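Local coordinates for protein beta-Ala-His dipeptidase (Homo sapiens, PDB 3DLJ) that hydrolyses Xaa-His dipeptides, above all carnosine and anserine, as a secreted, two-zinc metallopeptidase of the M20 family, at residues L149-A154 against Y467-T471. Sequence-based numbering, arbitrary orientation.
Sequences LAWINA and YIEGT
Thr471 sets its methyl against the backbone of the facing helix, CG2 lying 3.4 Å from Ala150 O and close to Ala154 N as well. With CG2 anti to its own backbone N, the hydroxyl swings back beside that N and gives a hydrogen bond of 2.7 Å from OG1 to Tyr467 O, in the carbonyl plane. The same OG1 accepts from a water that in turn takes a hydrogen from Asn153 ND2 (2.7 Å), so this water bridges the two helices while sitting over one face of the Tyr467 ring, toward its rim. Helices 141-160 and 464-482 belong to the zinc-binding α/β domain of the M20 fold; their axes over these segments approach to 8.6 Å and cross at -47°, a closeness that Ala150 and Ala154 allow. Replacing Thr471 by alanine would remove both branches, and would probably leave the bridging water without this acceptor and a gap beside Ala154. In Tyr467, CG lies anti to the backbone N (chi1 177°), which carries the ring across to segment 149-154, where Leu149 CB lies at the ring edge, 4.0 Å from CE1. The Asn153 amide stands 70° to that ring, and the phenol OH is hydrogen-bonded to Phe27 O of helix 24-35.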
ATOM      1  N   LEU A 149      -8.734   2.698 -12.061  1.00 30.75           N
ATOM      2  CA  LEU A 149      -9.872   2.983 -12.957  1.00 29.64           C
ATOM      3  C   LEU A 149     -10.149   4.459 -13.080  1.00 29.01           C
ATOM      4  O   LEU A 149     -10.560   4.899 -14.133  1.00 29.53           O
ATOM      5  CB  LEU A 149     -11.131   2.227 -12.524  1.00 29.56           C
ATOM      6  CG  LEU A 149     -11.203   0.793 -13.072  1.00 31.60           C
ATOM      7  CD1 LEU A 149     -12.350  -0.002 -12.420  1.00 30.72           C
ATOM      8  CD2 LEU A 149     -11.350   0.806 -14.609  1.00 30.00           C
ATOM      9  N   ALA A 150      -9.939   5.214 -12.004  1.00 28.25           N
ATOM     10  CA  ALA A 150     -10.094   6.658 -12.027  1.00 28.02           C
ATOM     11  C   ALA A 150      -9.155   7.306 -13.054  1.00 28.76           C
ATOM     12  O   ALA A 150      -9.572   8.209 -13.798  1.00 29.37           O
ATOM     13  CB  ALA A 150      -9.879   7.247 -10.650  1.00 27.11           C
ATOM     14  N   TRP A 151      -7.908   6.833 -13.083  1.00 29.21           N
ATOM     15  CA  TRP A 151      -6.895   7.210 -14.078  1.00 29.76           C
ATOM     16  C   TRP A 151      -7.306   6.802 -15.475  1.00 29.92           C
ATOM     17  O   TRP A 151      -7.278   7.628 -16.398  1.00 30.09           O
ATOM     18  CB  TRP A 151      -5.517   6.579 -13.731  1.00 29.06           C
ATOM     19  CG  TRP A 151      -4.390   6.970 -14.660  1.00 29.33           C
ATOM     20  CD1 TRP A 151      -4.020   6.327 -15.813  1.00 30.22           C
ATOM     21  CD2 TRP A 151      -3.477   8.085 -14.518  1.00 29.91           C
ATOM     22  NE1 TRP A 151      -2.950   6.976 -16.402  1.00 29.90           N
ATOM     23  CE2 TRP A 151      -2.585   8.041 -15.624  1.00 29.25           C
ATOM     24  CE3 TRP A 151      -3.309   9.100 -13.555  1.00 28.81           C
ATOM     25  CZ2 TRP A 151      -1.548   8.977 -15.799  1.00 29.33           C
ATOM     26  CZ3 TRP A 151      -2.267  10.038 -13.735  1.00 28.17           C
ATOM     27  CH2 TRP A 151      -1.410   9.962 -14.845  1.00 29.54           C
ATOM     28  N   ILE A 152      -7.698   5.531 -15.632  1.00 30.28           N
ATOM     29  CA  ILE A 152      -8.160   5.015 -16.929  1.00 29.91           C
ATOM     30  C   ILE A 152      -9.423   5.738 -17.423  1.00 29.92           C
ATOM     31  O   ILE A 152      -9.548   6.046 -18.619  1.00 29.82           O
ATOM     32  CB  ILE A 152      -8.372   3.467 -16.911  1.00 30.64           C
ATOM     33  CG1 ILE A 152      -7.017   2.740 -16.950  1.00 30.38           C
ATOM     34  CG2 ILE A 152      -9.290   3.018 -18.075  1.00 30.07           C
ATOM     35  CD1 ILE A 152      -7.073   1.238 -16.575  1.00 29.83           C
ATOM     36  N   ASN A 153     -10.360   5.991 -16.511  1.00 29.54           N
ATOM     37  CA  ASN A 153     -11.599   6.681 -16.852  1.00 28.75           C
ATOM     38  C   ASN A 153     -11.335   8.127 -17.296  1.00 28.92           C
ATOM     39  O   ASN A 153     -11.916   8.558 -18.268  1.00 28.71           O
ATOM     40  CB  ASN A 153     -12.619   6.616 -15.697  1.00 28.88           C
ATOM     41  CG  ASN A 153     -13.141   5.183 -15.432  1.00 29.40           C
ATOM     42  OD1 ASN A 153     -13.065   4.331 -16.281  1.00 31.15           O
ATOM     43  ND2 ASN A 153     -13.676   4.945 -14.246  1.00 27.77           N
ATOM     44  N   ALA A 154     -10.459   8.861 -16.591  1.00 29.02           N
ATOM     45  CA  ALA A 154      -9.988  10.180 -17.053  1.00 29.47           C
ATOM     46  C   ALA A 154      -9.507  10.180 -18.523  1.00 29.36           C
ATOM     47  O   ALA A 154      -9.918  11.038 -19.322  1.00 29.42           O
ATOM     48  CB  ALA A 154      -8.893  10.747 -16.115  1.00 29.15           C
ATOM     49  N   TYR A 467     -13.633   8.776  -5.811  1.00 28.73           N
ATOM     50  CA  TYR A 467     -13.444   8.045  -7.059  1.00 28.76           C
ATOM     51  C   TYR A 467     -13.766   8.899  -8.293  1.00 28.57           C
ATOM     52  O   TYR A 467     -13.036   8.875  -9.272  1.00 29.12           O
ATOM     53  CB  TYR A 467     -14.319   6.783  -7.024  1.00 27.98           C
ATOM     54  CG  TYR A 467     -14.330   5.918  -8.264  1.00 28.58           C
ATOM     55  CD1 TYR A 467     -13.137   5.381  -8.789  1.00 29.18           C
ATOM     56  CD2 TYR A 467     -15.539   5.584  -8.890  1.00 26.02           C
ATOM     57  CE1 TYR A 467     -13.145   4.554  -9.920  1.00 27.72           C
ATOM     58  CE2 TYR A 467     -15.560   4.755 -10.006  1.00 26.83           C
ATOM     59  CZ  TYR A 467     -14.348   4.232 -10.522  1.00 28.79           C
ATOM     60  OH  TYR A 467     -14.352   3.404 -11.656  1.00 27.52           O
ATOM     61  N   ILE A 468     -14.859   9.654  -8.221  1.00 29.08           N
ATOM     62  CA  ILE A 468     -15.331  10.494  -9.321  1.00 29.16           C
ATOM     63  C   ILE A 468     -14.595  11.821  -9.423  1.00 29.70           C
ATOM     64  O   ILE A 468     -14.135  12.193 -10.506  1.00 30.55           O
ATOM     65  CB  ILE A 468     -16.855  10.706  -9.240  1.00 29.00           C
ATOM     66  CG1 ILE A 468     -17.574   9.353  -9.357  1.00 28.87           C
ATOM     67  CG2 ILE A 468     -17.337  11.667 -10.336  1.00 29.54           C
ATOM     68  CD1 ILE A 468     -17.236   8.544 -10.630  1.00 27.26           C
ATOM     69  N   GLU A 469     -14.461  12.528  -8.300  1.00 30.05           N
ATOM     70  CA  GLU A 469     -13.671  13.754  -8.249  1.00 29.40           C
ATOM     71  C   GLU A 469     -12.196  13.506  -8.524  1.00 29.37           C
ATOM     72  O   GLU A 469     -11.515  14.383  -9.067  1.00 29.36           O
ATOM     73  CB  GLU A 469     -13.855  14.465  -6.908  1.00 29.76           C
ATOM     74  CG  GLU A 469     -15.286  15.029  -6.702  1.00 30.81           C
ATOM     75  CD  GLU A 469     -15.753  16.003  -7.816  1.00 31.98           C
ATOM     76  OE1 GLU A 469     -16.806  15.762  -8.461  1.00 35.15           O
ATOM     77  OE2 GLU A 469     -15.078  17.014  -8.053  1.00 32.23           O
ATOM     78  N   GLY A 470     -11.711  12.308  -8.167  1.00 28.99           N
ATOM     79  CA  GLY A 470     -10.342  11.896  -8.437  1.00 28.45           C
ATOM     80  C   GLY A 470     -10.076  11.640  -9.901  1.00 29.01           C
ATOM     81  O   GLY A 470      -8.970  11.842 -10.364  1.00 30.07           O
ATOM     82  N   THR A 471     -11.083  11.159 -10.628  1.00 29.07           N
ATOM     83  CA  THR A 471     -11.049  11.081 -12.079  1.00 28.69           C
ATOM     84  C   THR A 471     -10.819  12.461 -12.718  1.00 29.03           C
ATOM     85  O   THR A 471     -10.008  12.594 -13.648  1.00 29.46           O
ATOM     86  CB  THR A 471     -12.354  10.416 -12.639  1.00 28.83           C
ATOM     87  OG1 THR A 471     -12.610   9.167 -11.957  1.00 29.35           O
ATOM     88  CG2 THR A 471     -12.259  10.183 -14.142  1.00 26.02           C
TER
HETATM   89  O   HOH W   1     -13.720   6.862 -12.329  1.00 27.43           O